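Local coordinates for protein bacteriocin (Pseudomonas syringae pv. tomato, PDB 4FZL) that probably kills competing bacteria by binding and degrading the cell-wall precursor lipid II, and holds a calcium ion, at residues L94-H99 and W162-N167; V41-F46 and H103-L108. All coordinates share one frame; numbering follows the deposited sequence.

In the fold
From the N terminus, the chain first meets 41-46 in helix 37-54; 94-99 then runs into the start of helix 96-106 and 103-108 runs out of its end, and 162-167 comes last, at the end of helix 159-165. Contact 2 closes a loop of 56 residues that contains helices but no strand; contact 1 closes one of 62 residues holding helices and strands 112-113 and 142-153. The segments alternate, so the two loops cross, and helix 96-106 is common to both. Near its C-terminal end it packs on helix 37-54; at its N-terminal end it meets helix 159-165, which leads into the calcium site. Phe-98 and Phe-46, ring edge to ring face, join the contacts directly.

Contact 1 of 2, residues L94-H99 and W162-N167; sequences LMTPFH and WLTLGN. With CA (calcium ion), chain C.
The hydroxyl OG1 of Thr-96, at the start of helix 96-106, is gripped by Asp-50 OD1 and the backbone N of Gly-92 and, weakly, by Ser-91 OG. The same Asp-50 holds His-99 ND1 through its other oxygen, so one carboxylate clasps the first turn of the helix. With chi1 at -80°, Thr-96 keeps that hydroxyl beside its own backbone N, while its methyl CG2 is left to reach the end of helix 159-165. There it meets Thr-164 OG1 at 3.8 Å, the two threonine side chains crossing at about a right angle. Pro-97 comes still closer: its CA lies 3.4 Å from Thr-164 OG1, and the flank of its ring, at CB, sits 4.1 Å from CB of Leu-163. No hydrogen bond bridges the two segments.

One residue past Thr-164 the chain begins to bind calcium. Gly-166 N still closes the last helical turn on Trp-162 O at 2.8 Å, but its phi of 64° breaks the helix and swings the chain round the calcium ion. Leu-165 O binds the ion at 2.2 Å and Asn-167 O at 2.4 Å; waters 1 and 2 and both carboxylate oxygens of Asp-195 are among the other ligands. Water 1 also takes a weak bond from Asn-167 N. The contact thus sets the start of a helix packed on helix 37-54 against the helix leading into the calcium site; its fit probably rests on shape, with Asp-50 holding one side and the calcium ion the other.

Contact 2 of 2, residues V41-F46 and H103-L108; sequences VALKTF and HGMFGL
Phe-106, Lys-44 and Leu-43 make this helix-to-helix packing, in which the last turn of helix 96-106 rests against the middle of helix 37-54 in the helical part of the protein. The phenyl ring of Phe-106 is the centre of it. Lys-44 lays its aliphatic chain across one face: CD stands over the middle of the ring, 4.2 Å from the Phe-106 centroid and 12° off the normal, a CH-pi contact. Nearer the rim, Lys-44 CG approaches Phe-106 CE2 at 3.7 Å. A bend at chi3 (-81°) lifts the end of the chain away from the ring, leaving NZ above the same face, 5.3 Å from the Phe-106 centroid, where any cation-pi attraction can be no more than weak. What holds the ammonium group is the backbone, for it hydrogen-bonds to the carbonyl oxygens of Glu-78 and Ile-81. This fixes the end of the chain and leaves the methylenes to do the packing.

Leu-43 meets the ring with its CD2 methyl, while also packing on Phe-98 and Ala-102, one to two turns earlier in the facing helix. Its chi1 of -178° sets CG anti to the backbone N, and chi2 then extends CD2 toward that helix, to approach the Phe-106 ring obliquely, 4.3 Å from CE2.

Contact 1 of 2, residues L94-H99 and W162-N167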
loop_
_atom_site.group_PDB
_atom_site.type_symbol
_atom_site.label_atom_id
_atom_site.label_comp_id
_atom_site.label_asym_id
_atom_site.label_seq_id
_atom_site.Cartn_x
_atom_site.Cartn_y
_atom_site.Cartn_z
ATOM N N LEU A 94 -6.526 5.670 -0.168
ATOM C CA LEU A 94 -7.663 4.897 0.319
ATOM C C LEU A 94 -7.703 3.468 -0.282
ATOM O O LEU A 94 -7.938 2.435 0.431
ATOM C CB LEU A 94 -8.940 5.590 -0.141
ATOM C CG LEU A 94 -10.287 5.033 0.255
ATOM C CD1 LEU A 94 -10.319 4.795 1.769
ATOM C CD2 LEU A 94 -11.340 6.029 -0.213
ATOM N N MET A 95 -7.443 3.397 -1.602
ATOM C CA MET A 95 -7.626 2.140 -2.324
ATOM C C MET A 95 -6.376 1.314 -2.437
ATOM O O MET A 95 -6.366 0.246 -3.103
ATOM C CB MET A 95 -8.290 2.360 -3.681
ATOM C CG MET A 95 -9.823 2.655 -3.475
ATOM S SD MET A 95 -10.588 3.152 -5.002
ATOM C CE MET A 95 -12.243 3.537 -4.485
ATOM N N THR A 96 -5.305 1.738 -1.823
ATOM C CA THR A 96 -4.038 1.000 -1.901
ATOM C C THR A 96 -4.151 -0.474 -1.429
ATOM O O THR A 96 -3.688 -1.387 -2.132
ATOM C CB THR A 96 -2.913 1.763 -1.221
ATOM O OG1 THR A 96 -2.447 2.758 -2.106
ATOM C CG2 THR A 96 -1.689 0.819 -0.884
ATOM N N PRO A 97 -4.806 -0.736 -0.276
ATOM C CA PRO A 97 -4.836 -2.176 0.109
ATOM C C PRO A 97 -5.656 -2.997 -0.908
ATOM O O PRO A 97 -5.431 -4.171 -1.084
ATOM C CB PRO A 97 -5.498 -2.196 1.488
ATOM C CG PRO A 97 -5.738 -0.788 1.833
ATOM C CD PRO A 97 -5.203 0.153 0.814
ATOM N N PHE A 98 -6.667 -2.368 -1.533
ATOM C CA PHE A 98 -7.435 -3.066 -2.564
ATOM C C PHE A 98 -6.607 -3.312 -3.806
ATOM O O PHE A 98 -6.764 -4.303 -4.527
ATOM C CB PHE A 98 -8.685 -2.293 -2.931
ATOM C CG PHE A 98 -9.693 -2.251 -1.817
ATOM C CD1 PHE A 98 -10.542 -3.304 -1.580
ATOM C CD2 PHE A 98 -9.754 -1.147 -0.980
ATOM C CE1 PHE A 98 -11.491 -3.231 -0.525
ATOM C CE2 PHE A 98 -10.680 -1.078 0.075
ATOM C CZ PHE A 98 -11.527 -2.149 0.312
ATOM N N HIS A 99 -5.754 -2.354 -4.120
ATOM C CA HIS A 99 -4.852 -2.511 -5.272
ATOM C C HIS A 99 -3.909 -3.694 -5.019
ATOM O O HIS A 99 -3.710 -4.523 -5.898
ATOM C CB HIS A 99 -4.087 -1.135 -5.505
ATOM C CG HIS A 99 -3.266 -1.097 -6.747
ATOM N ND1 HIS A 99 -2.662 0.035 -7.168
ATOM C CD2 HIS A 99 -3.053 -2.038 -7.735
ATOM C CE1 HIS A 99 -2.043 -0.164 -8.336
ATOM N NE2 HIS A 99 -2.286 -1.422 -8.713
ATOM N N TRP A 162 -0.229 -0.517 6.750
ATOM C CA TRP A 162 -0.080 -1.758 7.473
ATOM C C TRP A 162 -0.883 -2.892 6.839
ATOM O O TRP A 162 -0.468 -4.036 6.880
ATOM C CB TRP A 162 -0.444 -1.565 8.954
ATOM C CG TRP A 162 -0.297 -2.802 9.762
ATOM C CD1 TRP A 162 0.857 -3.360 10.294
ATOM C CD2 TRP A 162 -1.389 -3.696 10.133
ATOM N NE1 TRP A 162 0.553 -4.579 10.930
ATOM C CE2 TRP A 162 -0.795 -4.807 10.879
ATOM C CE3 TRP A 162 -2.761 -3.686 9.904
ATOM C CZ2 TRP A 162 -1.565 -5.869 11.352
ATOM C CZ3 TRP A 162 -3.520 -4.731 10.410
ATOM C CH2 TRP A 162 -2.943 -5.791 11.128
ATOM N N LEU A 163 -2.061 -2.625 6.352
ATOM C CA LEU A 163 -2.882 -3.668 5.743
ATOM C C LEU A 163 -2.177 -4.304 4.579
ATOM O O LEU A 163 -2.324 -5.519 4.319
ATOM C CB LEU A 163 -4.206 -3.076 5.276
ATOM C CG LEU A 163 -5.220 -2.707 6.341
ATOM C CD1 LEU A 163 -6.431 -1.923 5.866
ATOM C CD2 LEU A 163 -5.584 -3.932 7.211
ATOM N N THR A 164 -1.350 -3.510 3.899
ATOM C CA THR A 164 -0.636 -3.967 2.723
ATOM C C THR A 164 0.723 -4.585 3.100
ATOM O O THR A 164 1.087 -5.630 2.558
ATOM C CB THR A 164 -0.391 -2.777 1.779
ATOM O OG1 THR A 164 -1.671 -2.231 1.362
ATOM C CG2 THR A 164 0.466 -3.201 0.618
ATOM N N LEU A 165 1.456 -3.945 4.013
ATOM C CA LEU A 165 2.867 -4.286 4.331
ATOM C C LEU A 165 3.106 -5.063 5.637
ATOM O O LEU A 165 4.121 -5.748 5.802
ATOM C CB LEU A 165 3.658 -2.982 4.466
ATOM C CG LEU A 165 3.792 -2.203 3.136
ATOM C CD1 LEU A 165 4.498 -0.877 3.391
ATOM C CD2 LEU A 165 4.485 -3.049 2.046
ATOM N N GLY A 166 2.218 -4.870 6.628
ATOM C CA GLY A 166 2.471 -5.438 7.926
ATOM C C GLY A 166 3.739 -4.819 8.555
ATOM O O GLY A 166 3.868 -3.578 8.661
ATOM N N ASN A 167 4.667 -5.660 9.001
ATOM C CA ASN A 167 5.981 -5.175 9.390
ATOM C C ASN A 167 6.878 -5.111 8.170
ATOM O O ASN A 167 6.680 -5.846 7.257
ATOM C CB ASN A 167 6.625 -6.107 10.419
ATOM C CG ASN A 167 5.815 -6.199 11.688
ATOM O OD1 ASN A 167 5.216 -5.193 12.153
ATOM N ND2 ASN A 167 5.753 -7.385 12.257
HETATM CA CA CA C . 5.689 -7.323 5.667
HETATM O O HOH W 1 4.505 -8.315 7.610
HETATM O O HOH W 2 4.103 -8.158 4.752
#

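Contact 2 of 2, residues V41-F46 and H103-L108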
loop_
_atom_site.group_PDB
_atom_site.type_symbol
_atom_site.label_atom_id
_atom_site.label_comp_id
_atom_site.label_asym_id
_atom_site.label_seq_id
_atom_site.Cartn_x
_atom_site.Cartn_y
_atom_site.Cartn_z
ATOM N N VAL A 41 -15.177 -6.530 -11.148
ATOM C CA VAL A 41 -15.004 -5.268 -11.916
ATOM C C VAL A 41 -14.755 -4.055 -10.927
ATOM O O VAL A 41 -13.869 -3.214 -11.185
ATOM C CB VAL A 41 -16.200 -4.948 -12.845
ATOM C CG1 VAL A 41 -16.095 -3.531 -13.471
ATOM C CG2 VAL A 41 -16.269 -6.017 -13.927
ATOM N N ALA A 42 -15.479 -4.006 -9.797
ATOM C CA ALA A 42 -15.191 -3.022 -8.755
ATOM C C ALA A 42 -13.731 -3.113 -8.295
ATOM O O ALA A 42 -13.012 -2.120 -8.255
ATOM C CB ALA A 42 -16.206 -3.079 -7.576
ATOM N N LEU A 43 -13.257 -4.334 -7.995
ATOM C CA LEU A 43 -11.933 -4.488 -7.440
ATOM C C LEU A 43 -10.868 -4.013 -8.446
ATOM O O LEU A 43 -9.909 -3.313 -8.100
ATOM C CB LEU A 43 -11.723 -5.952 -7.043
ATOM C CG LEU A 43 -10.369 -6.231 -6.400
ATOM C CD1 LEU A 43 -10.081 -5.383 -5.164
ATOM C CD2 LEU A 43 -10.285 -7.710 -6.007
ATOM N N LYS A 44 -11.040 -4.401 -9.723
ATOM C CA LYS A 44 -10.162 -3.916 -10.742
ATOM C C LYS A 44 -10.183 -2.396 -10.983
ATOM O O LYS A 44 -9.164 -1.780 -11.285
ATOM C CB LYS A 44 -10.341 -4.736 -12.041
ATOM C CG LYS A 44 -9.824 -6.163 -12.007
ATOM C CD LYS A 44 -9.827 -6.940 -13.329
ATOM C CE LYS A 44 -11.164 -7.477 -13.620
ATOM N NZ LYS A 44 -11.092 -8.239 -14.930
ATOM N N THR A 45 -11.364 -1.811 -10.801
ATOM C CA THR A 45 -11.503 -0.370 -10.904
ATOM C C THR A 45 -10.742 0.286 -9.734
ATOM O O THR A 45 -10.113 1.338 -9.936
ATOM C CB THR A 45 -12.989 0.049 -10.939
ATOM O OG1 THR A 45 -13.604 -0.582 -12.061
ATOM C CG2 THR A 45 -13.209 1.635 -10.927
ATOM N N PHE A 46 -10.889 -0.289 -8.507
ATOM C CA PHE A 46 -10.135 0.269 -7.387
ATOM C C PHE A 46 -8.627 0.268 -7.719
ATOM O O PHE A 46 -7.907 1.227 -7.367
ATOM C CB PHE A 46 -10.342 -0.497 -6.082
ATOM C CG PHE A 46 -11.751 -0.619 -5.585
ATOM C CD1 PHE A 46 -12.771 0.262 -5.944
ATOM C CD2 PHE A 46 -12.065 -1.656 -4.752
ATOM C CE1 PHE A 46 -14.037 0.062 -5.511
ATOM C CE2 PHE A 46 -13.349 -1.819 -4.236
ATOM C CZ PHE A 46 -14.341 -0.944 -4.646
ATOM N N HIS A 103 -3.743 -7.232 -7.008
ATOM C CA HIS A 103 -2.535 -7.621 -7.624
ATOM C C HIS A 103 -2.267 -9.092 -7.301
ATOM O O HIS A 103 -1.722 -9.812 -8.104
ATOM C CB HIS A 103 -1.369 -6.749 -7.160
ATOM C CG HIS A 103 -0.177 -6.891 -8.026
ATOM N ND1 HIS A 103 -0.069 -6.241 -9.218
ATOM C CD2 HIS A 103 0.986 -7.671 -7.882
ATOM C CE1 HIS A 103 1.081 -6.620 -9.785
ATOM N NE2 HIS A 103 1.734 -7.452 -8.937
ATOM N N GLY A 104 -2.629 -9.559 -6.102
ATOM C CA GLY A 104 -2.353 -10.989 -5.755
ATOM C C GLY A 104 -3.216 -11.962 -6.600
ATOM O O GLY A 104 -2.873 -13.120 -6.787
ATOM N N MET A 105 -4.349 -11.476 -7.089
ATOM C CA MET A 105 -5.253 -12.318 -7.871
ATOM C C MET A 105 -5.195 -12.091 -9.386
ATOM O O MET A 105 -5.654 -12.937 -10.156
ATOM C CB MET A 105 -6.690 -12.111 -7.404
ATOM C CG MET A 105 -7.014 -12.760 -6.063
ATOM S SD MET A 105 -8.483 -11.908 -5.473
ATOM C CE MET A 105 -8.886 -11.223 -7.075
ATOM N N PHE A 106 -4.676 -10.941 -9.808
ATOM C CA PHE A 106 -4.620 -10.610 -11.236
ATOM C C PHE A 106 -3.240 -10.289 -11.754
ATOM O O PHE A 106 -3.047 -10.322 -12.970
ATOM C CB PHE A 106 -5.521 -9.419 -11.567
ATOM C CG PHE A 106 -6.961 -9.596 -11.152
ATOM C CD1 PHE A 106 -7.657 -10.708 -11.600
ATOM C CD2 PHE A 106 -7.543 -8.769 -10.264
ATOM C CE1 PHE A 106 -8.958 -10.946 -11.209
ATOM C CE2 PHE A 106 -8.849 -8.970 -9.877
ATOM C CZ PHE A 106 -9.550 -10.062 -10.321
ATOM N N GLY A 107 -2.269 -10.044 -10.860
ATOM C CA GLY A 107 -0.957 -9.565 -11.255
ATOM C C GLY A 107 0.102 -10.588 -11.666
ATOM O O GLY A 107 1.221 -10.170 -11.972
ATOM N N LEU A 108 -0.233 -11.893 -11.687
ATOM C CA LEU A 108 0.681 -12.952 -12.191
ATOM C C LEU A 108 2.019 -13.031 -11.440
ATOM O O LEU A 108 3.019 -13.394 -11.996
ATOM C CB LEU A 108 0.947 -12.709 -13.669
ATOM C CG LEU A 108 -0.289 -12.690 -14.562
ATOM C CD1 LEU A 108 0.154 -12.439 -16.003
ATOM C CD2 LEU A 108 -1.075 -14.000 -14.452
#